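Local coordinates for beta-fructofuranosidase (Bifidobacterium adolescentis, PDB 6NOB), which probably hydrolyses terminal beta-fructofuranosyl residues of sucrose and related fructosides, at residues K488-L498 with E584-F595. Sequence-based numbering, arbitrary orientation.
Sequences KPVSEVYRELL and EVFFDRNVVEVF
Glu584 reaches out from its strand to the hydroxyl of Tyr494, which donates a hydrogen bond to OE1; at 2.5 Å from OH to OE1 the bond is very short. CG of Glu584 stands anti to the backbone N (chi1 -162°) and the chain runs on extended, bringing the carboxylate to the hydroxyl end of the tyrosine, its plane turned 45° from the ring. OE2 is hydrogen-bonded to the hydroxyl of a second tyrosine, Tyr521. Lys488 NZ donates to the same Tyr494 OH at 3.1 Å, and its charge, 4.2 Å from Glu584 OE1 and too far for a salt bridge, probably helps to steady the carboxylate.

Two residues on, Phe586 pushes the end of its ring between helix 491-497 and the residues flanking it. Tyr494 CE1 meets Phe586 CZ at the ring edge, 3.5 Å away; Pro489 CG lies against CE1 of Phe586, and Val493 CG1 and Leu498 CD1 both close on its CE2. This is the domain junction of the GH32 fold: the helix leads from the five-bladed beta-propeller into the C-terminal beta-sandwich, to which hairpin 584-595 belongs.

On the return strand Glu593 is salt-bridged to Arg476 of the propeller. Phe595 then offers a ring face to Pro489, whose CD sits 3.6 Å from the ring centroid in a CH-pi contact, 9° off the normal. A serine here would probably leave Pro489 without its aromatic platform and open a gap beneath CG and CD.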
ATOM      1  N   LYS A 488       6.332  14.439   3.538  1.00 40.18           N
ATOM      2  CA  LYS A 488       5.457  15.242   4.374  1.00 40.43           C
ATOM      3  C   LYS A 488       4.056  15.046   3.859  1.00 40.72           C
ATOM      4  O   LYS A 488       3.876  14.894   2.635  1.00 42.55           O
ATOM      5  CB  LYS A 488       5.870  16.719   4.308  1.00 42.77           C
ATOM      6  CG  LYS A 488       5.335  17.625   5.399  1.00 43.26           C
ATOM      7  CD  LYS A 488       5.745  19.072   5.118  1.00 41.58           C
ATOM      8  CE  LYS A 488       5.687  19.946   6.366  1.00 47.10           C
ATOM      9  NZ  LYS A 488       4.301  20.395   6.685  1.00 51.06           N
ATOM     10  N   PRO A 489       3.026  15.014   4.710  1.00 42.37           N
ATOM     11  CA  PRO A 489       1.659  14.856   4.218  1.00 41.02           C
ATOM     12  C   PRO A 489       1.289  15.968   3.245  1.00 42.20           C
ATOM     13  O   PRO A 489       1.699  17.121   3.405  1.00 39.69           O
ATOM     14  CB  PRO A 489       0.807  14.908   5.488  1.00 44.22           C
ATOM     15  CG  PRO A 489       1.730  14.485   6.569  1.00 47.08           C
ATOM     16  CD  PRO A 489       3.082  15.010   6.187  1.00 47.38           C
ATOM     17  N   VAL A 490       0.527  15.601   2.213  1.00 38.96           N
ATOM     18  CA  VAL A 490       0.110  16.588   1.232  1.00 41.57           C
ATOM     19  C   VAL A 490      -0.781  17.630   1.902  1.00 43.20           C
ATOM     20  O   VAL A 490      -1.377  17.396   2.961  1.00 44.84           O
ATOM     21  CB  VAL A 490      -0.607  15.929   0.044  1.00 40.09           C
ATOM     22  CG1 VAL A 490       0.314  14.933  -0.644  1.00 37.94           C
ATOM     23  CG2 VAL A 490      -1.882  15.238   0.507  1.00 36.94           C
ATOM     24  N   SER A 491      -0.860  18.804   1.272  1.00 39.30           N
ATOM     25  CA  SER A 491      -1.608  19.910   1.858  1.00 40.79           C
ATOM     26  C   SER A 491      -3.054  19.528   2.147  1.00 43.66           C
ATOM     27  O   SER A 491      -3.632  20.002   3.131  1.00 46.89           O
ATOM     28  CB  SER A 491      -1.538  21.133   0.938  1.00 42.97           C
ATOM     29  OG  SER A 491      -2.342  20.963  -0.218  1.00 51.61           O
ATOM     30  N   GLU A 492      -3.643  18.658   1.323  1.00 41.99           N
ATOM     31  CA  GLU A 492      -5.036  18.275   1.528  1.00 35.60           C
ATOM     32  C   GLU A 492      -5.235  17.532   2.844  1.00 36.78           C
ATOM     33  O   GLU A 492      -6.297  17.653   3.467  1.00 38.64           O
ATOM     34  CB  GLU A 492      -5.522  17.420   0.361  1.00 36.34           C
ATOM     35  CG  GLU A 492      -5.577  18.152  -0.968  1.00 39.03           C
ATOM     36  CD  GLU A 492      -4.292  18.025  -1.756  1.00 38.06           C
ATOM     37  OE1 GLU A 492      -3.245  17.708  -1.154  1.00 39.90           O
ATOM     38  OE2 GLU A 492      -4.331  18.234  -2.985  1.00 41.82           O
ATOM     39  N   VAL A 493      -4.238  16.759   3.282  1.00 38.48           N
ATOM     40  CA  VAL A 493      -4.345  16.061   4.561  1.00 41.83           C
ATOM     41  C   VAL A 493      -4.511  17.065   5.696  1.00 46.66           C
ATOM     42  O   VAL A 493      -5.392  16.922   6.553  1.00 43.98           O
ATOM     43  CB  VAL A 493      -3.124  15.148   4.780  1.00 44.22           C
ATOM     44  CG1 VAL A 493      -2.945  14.833   6.259  1.00 44.79           C
ATOM     45  CG2 VAL A 493      -3.271  13.869   3.972  1.00 46.55           C
ATOM     46  N   TYR A 494      -3.673  18.106   5.711  1.00 44.98           N
ATOM     47  CA  TYR A 494      -3.805  19.150   6.722  1.00 45.60           C
ATOM     48  C   TYR A 494      -5.146  19.866   6.608  1.00 47.56           C
ATOM     49  O   TYR A 494      -5.795  20.149   7.623  1.00 49.39           O
ATOM     50  CB  TYR A 494      -2.661  20.155   6.595  1.00 42.57           C
ATOM     51  CG  TYR A 494      -1.282  19.588   6.856  1.00 44.78           C
ATOM     52  CD1 TYR A 494      -0.876  19.259   8.145  1.00 41.38           C
ATOM     53  CD2 TYR A 494      -0.377  19.407   5.817  1.00 42.20           C
ATOM     54  CE1 TYR A 494       0.390  18.756   8.389  1.00 41.47           C
ATOM     55  CE2 TYR A 494       0.890  18.902   6.052  1.00 45.87           C
ATOM     56  CZ  TYR A 494       1.269  18.579   7.340  1.00 45.18           C
ATOM     57  OH  TYR A 494       2.529  18.076   7.577  1.00 46.38           O
ATOM     58  N   ARG A 495      -5.579  20.164   5.381  1.00 40.68           N
ATOM     59  CA  ARG A 495      -6.807  20.928   5.187  1.00 39.47           C
ATOM     60  C   ARG A 495      -8.034  20.143   5.636  1.00 36.85           C
ATOM     61  O   ARG A 495      -8.935  20.702   6.270  1.00 40.28           O
ATOM     62  CB  ARG A 495      -6.942  21.335   3.718  1.00 44.00           C
ATOM     63  CG  ARG A 495      -8.141  22.234   3.415  1.00 42.41           C
ATOM     64  CD  ARG A 495      -8.340  22.399   1.911  1.00 47.48           C
ATOM     65  NE  ARG A 495      -8.852  21.177   1.293  1.00 54.14           N
ATOM     66  CZ  ARG A 495      -8.569  20.784   0.054  1.00 51.78           C
ATOM     67  NH1 ARG A 495      -7.769  21.515  -0.710  1.00 55.79           N
ATOM     68  NH2 ARG A 495      -9.085  19.658  -0.421  1.00 45.40           N
ATOM     69  N   GLU A 496      -8.087  18.847   5.328  1.00 39.18           N
ATOM     70  CA  GLU A 496      -9.298  18.071   5.568  1.00 42.31           C
ATOM     71  C   GLU A 496      -9.346  17.419   6.946  1.00 42.52           C
ATOM     72  O   GLU A 496     -10.439  17.264   7.504  1.00 42.46           O
ATOM     73  CB  GLU A 496      -9.454  16.990   4.493  1.00 42.78           C
ATOM     74  CG  GLU A 496      -9.548  17.524   3.066  1.00 42.80           C
ATOM     75  CD  GLU A 496     -10.765  18.404   2.840  1.00 48.39           C
ATOM     76  OE1 GLU A 496     -11.823  18.137   3.449  1.00 47.42           O
ATOM     77  OE2 GLU A 496     -10.663  19.368   2.052  1.00 47.40           O
ATOM     78  N   LEU A 497      -8.199  17.039   7.518  1.00 43.79           N
ATOM     79  CA  LEU A 497      -8.185  16.193   8.708  1.00 45.08           C
ATOM     80  C   LEU A 497      -7.978  16.947  10.015  1.00 47.44           C
ATOM     81  O   LEU A 497      -8.357  16.425  11.070  1.00 52.35           O
ATOM     82  CB  LEU A 497      -7.096  15.120   8.590  1.00 37.88           C
ATOM     83  CG  LEU A 497      -7.293  14.064   7.502  1.00 38.11           C
ATOM     84  CD1 LEU A 497      -6.227  12.979   7.599  1.00 33.49           C
ATOM     85  CD2 LEU A 497      -8.687  13.464   7.586  1.00 34.61           C
ATOM     86  N   LEU A 498      -7.391  18.142   9.982  1.00 46.72           N
ATOM     87  CA  LEU A 498      -7.113  18.882  11.208  1.00 46.04           C
ATOM     88  C   LEU A 498      -8.385  19.560  11.711  1.00 46.87           C
ATOM     89  O   LEU A 498      -8.970  20.401  11.021  1.00 52.29           O
ATOM     90  CB  LEU A 498      -6.007  19.911  10.986  1.00 35.40           C
ATOM     91  CG  LEU A 498      -4.581  19.461  11.306  1.00 44.71           C
ATOM     92  CD1 LEU A 498      -4.227  18.213  10.514  1.00 38.36           C
ATOM     93  CD2 LEU A 498      -3.617  20.585  10.991  1.00 42.64           C
ATOM     94  N   GLU A 584       5.993  16.456  14.414  1.00 46.93           N
ATOM     95  CA  GLU A 584       4.619  16.483  13.934  1.00 47.82           C
ATOM     96  C   GLU A 584       4.058  15.069  13.992  1.00 47.14           C
ATOM     97  O   GLU A 584       4.644  14.144  13.423  1.00 52.31           O
ATOM     98  CB  GLU A 584       4.547  17.045  12.511  1.00 50.42           C
ATOM     99  CG  GLU A 584       3.163  17.507  12.110  1.00 52.36           C
ATOM    100  CD  GLU A 584       3.137  18.247  10.784  1.00 52.25           C
ATOM    101  OE1 GLU A 584       3.619  17.695   9.772  1.00 51.27           O
ATOM    102  OE2 GLU A 584       2.630  19.387  10.754  1.00 51.12           O
ATOM    103  N   VAL A 585       2.931  14.904  14.684  1.00 44.76           N
ATOM    104  CA  VAL A 585       2.382  13.587  14.990  1.00 40.56           C
ATOM    105  C   VAL A 585       0.951  13.498  14.479  1.00 45.04           C
ATOM    106  O   VAL A 585       0.124  14.367  14.778  1.00 51.25           O
ATOM    107  CB  VAL A 585       2.418  13.292  16.501  1.00 41.00           C
ATOM    108  CG1 VAL A 585       1.877  11.900  16.783  1.00 37.62           C
ATOM    109  CG2 VAL A 585       3.832  13.443  17.040  1.00 45.52           C
ATOM    110  N   PHE A 586       0.662  12.446  13.715  1.00 43.36           N
ATOM    111  CA  PHE A 586      -0.699  12.042  13.374  1.00 42.63           C
ATOM    112  C   PHE A 586      -0.946  10.687  14.029  1.00 44.05           C
ATOM    113  O   PHE A 586      -0.324   9.691  13.644  1.00 41.48           O
ATOM    114  CB  PHE A 586      -0.906  11.933  11.863  1.00 39.60           C
ATOM    115  CG  PHE A 586      -0.800  13.236  11.116  1.00 36.26           C
ATOM    116  CD1 PHE A 586       0.436  13.767  10.786  1.00 33.70           C
ATOM    117  CD2 PHE A 586      -1.940  13.904  10.702  1.00 40.41           C
ATOM    118  CE1 PHE A 586       0.535  14.953  10.082  1.00 39.76           C
ATOM    119  CE2 PHE A 586      -1.850  15.093   9.999  1.00 43.80           C
ATOM    120  CZ  PHE A 586      -0.609  15.618   9.688  1.00 42.51           C
ATOM    121  N   PHE A 587      -1.846  10.640  15.008  1.00 42.08           N
ATOM    122  CA  PHE A 587      -2.285   9.374  15.584  1.00 44.55           C
ATOM    123  C   PHE A 587      -3.768   9.192  15.310  1.00 43.56           C
ATOM    124  O   PHE A 587      -4.585  10.024  15.719  1.00 47.03           O
ATOM    125  CB  PHE A 587      -2.017   9.292  17.086  1.00 46.09           C
ATOM    126  CG  PHE A 587      -2.377   7.959  17.670  1.00 44.64           C
ATOM    127  CD1 PHE A 587      -1.555   6.862  17.471  1.00 43.81           C
ATOM    128  CD2 PHE A 587      -3.556   7.788  18.380  1.00 45.36           C
ATOM    129  CE1 PHE A 587      -1.887   5.624  17.988  1.00 46.02           C
ATOM    130  CE2 PHE A 587      -3.894   6.552  18.899  1.00 46.84           C
ATOM    131  CZ  PHE A 587      -3.058   5.468  18.701  1.00 45.98           C
ATOM    132  N   ASP A 588      -4.115   8.091  14.641  1.00 40.83           N
ATOM    133  CA  ASP A 588      -5.468   7.849  14.148  1.00 41.50           C
ATOM    134  C   ASP A 588      -5.962   6.506  14.698  1.00 45.99           C
ATOM    135  O   ASP A 588      -6.026   5.508  13.978  1.00 48.58           O
ATOM    136  CB  ASP A 588      -5.495   7.888  12.618  1.00 40.70           C
ATOM    137  CG  ASP A 588      -6.892   7.738  12.049  1.00 42.53           C
ATOM    138  OD1 ASP A 588      -7.873   7.971  12.788  1.00 43.74           O
ATOM    139  OD2 ASP A 588      -7.004   7.391  10.855  1.00 37.56           O
ATOM    140  N   ARG A 589      -6.290   6.495  15.994  1.00 48.45           N
ATOM    141  CA  ARG A 589      -6.910   5.363  16.681  1.00 48.48           C
ATOM    142  C   ARG A 589      -5.999   4.143  16.789  1.00 51.52           C
ATOM    143  O   ARG A 589      -5.755   3.651  17.897  1.00 50.09           O
ATOM    144  CB  ARG A 589      -8.228   4.986  15.996  1.00 42.45           C
ATOM    145  CG  ARG A 589      -9.342   6.000  16.227  1.00 42.78           C
ATOM    146  CD  ARG A 589     -10.388   5.945  15.128  1.00 42.04           C
ATOM    147  NE  ARG A 589     -11.124   4.685  15.133  1.00 47.94           N
ATOM    148  CZ  ARG A 589     -12.214   4.459  15.860  1.00 50.08           C
ATOM    149  NH1 ARG A 589     -12.698   5.412  16.646  1.00 46.92           N
ATOM    150  NH2 ARG A 589     -12.821   3.282  15.802  1.00 47.27           N
ATOM    151  N   ASN A 590      -5.495   3.632  15.660  1.00 54.29           N
ATOM    152  CA  ASN A 590      -4.668   2.431  15.713  1.00 50.68           C
ATOM    153  C   ASN A 590      -3.435   2.518  14.817  1.00 47.15           C
ATOM    154  O   ASN A 590      -2.905   1.477  14.412  1.00 41.16           O
ATOM    155  CB  ASN A 590      -5.485   1.184  15.345  1.00 48.52           C
ATOM    156  CG  ASN A 590      -6.009   1.219  13.919  1.00 50.18           C
ATOM    157  OD1 ASN A 590      -5.819   2.196  13.191  1.00 50.97           O
ATOM    158  ND2 ASN A 590      -6.672   0.143  13.510  1.00 47.43           N
ATOM    159  N   VAL A 591      -2.966   3.721  14.500  1.00 44.22           N
ATOM    160  CA  VAL A 591      -1.780   3.890  13.667  1.00 38.64           C
ATOM    161  C   VAL A 591      -1.210   5.274  13.941  1.00 42.18           C
ATOM    162  O   VAL A 591      -1.952   6.240  14.139  1.00 44.19           O
ATOM    163  CB  VAL A 591      -2.110   3.681  12.168  1.00 41.41           C
ATOM    164  CG1 VAL A 591      -3.175   4.673  11.703  1.00 39.57           C
ATOM    165  CG2 VAL A 591      -0.854   3.784  11.308  1.00 40.60           C
ATOM    166  N   VAL A 592       0.119   5.359  13.972  1.00 44.13           N
ATOM    167  CA  VAL A 592       0.825   6.613  14.189  1.00 41.15           C
ATOM    168  C   VAL A 592       1.678   6.903  12.963  1.00 43.87           C
ATOM    169  O   VAL A 592       2.178   5.989  12.301  1.00 44.09           O
ATOM    170  CB  VAL A 592       1.692   6.576  15.472  1.00 36.63           C
ATOM    171  CG1 VAL A 592       2.939   5.729  15.264  1.00 35.03           C
ATOM    172  CG2 VAL A 592       2.068   7.984  15.914  1.00 34.75           C
ATOM    173  N   GLU A 593       1.807   8.188  12.638  1.00 45.43           N
ATOM    174  CA  GLU A 593       2.722   8.651  11.600  1.00 43.61           C
ATOM    175  C   GLU A 593       3.377   9.928  12.103  1.00 47.93           C
ATOM    176  O   GLU A 593       2.681  10.892  12.437  1.00 51.05           O
ATOM    177  CB  GLU A 593       1.998   8.891  10.269  1.00 38.27           C
ATOM    178  CG  GLU A 593       1.247   7.674   9.745  1.00 45.31           C
ATOM    179  CD  GLU A 593       0.777   7.837   8.316  1.00 47.09           C
ATOM    180  OE1 GLU A 593       1.637   7.921   7.417  1.00 49.30           O
ATOM    181  OE2 GLU A 593      -0.452   7.876   8.092  1.00 44.97           O
ATOM    182  N   VAL A 594       4.705   9.928  12.166  1.00 47.09           N
ATOM    183  CA  VAL A 594       5.472  11.002  12.784  1.00 41.96           C
ATOM    184  C   VAL A 594       6.402  11.605  11.741  1.00 42.81           C
ATOM    185  O   VAL A 594       7.070  10.875  11.000  1.00 49.47           O
ATOM    186  CB  VAL A 594       6.270  10.491  13.998  1.00 41.49           C
ATOM    187  CG1 VAL A 594       7.115  11.606  14.589  1.00 43.34           C
ATOM    188  CG2 VAL A 594       5.331   9.905  15.043  1.00 33.54           C
ATOM    189  N   PHE A 595       6.451  12.934  11.693  1.00 38.61           N
ATOM    190  CA  PHE A 595       7.318  13.663  10.778  1.00 38.33           C
ATOM    191  C   PHE A 595       8.183  14.627  11.576  1.00 39.03           C
ATOM    192  O   PHE A 595       7.666  15.420  12.370  1.00 40.06           O
ATOM    193  CB  PHE A 595       6.489  14.400   9.720  1.00 35.71           C
ATOM    194  CG  PHE A 595       5.618  13.483   8.914  1.00 39.83           C
ATOM    195  CD1 PHE A 595       4.336  13.169   9.340  1.00 37.17           C
ATOM    196  CD2 PHE A 595       6.095  12.901   7.751  1.00 39.53           C
ATOM    197  CE1 PHE A 595       3.542  12.307   8.611  1.00 37.55           C
ATOM    198  CE2 PHE A 595       5.305  12.039   7.016  1.00 38.05           C
ATOM    199  CZ  PHE A 595       4.025  11.742   7.446  1.00 40.39           C
TER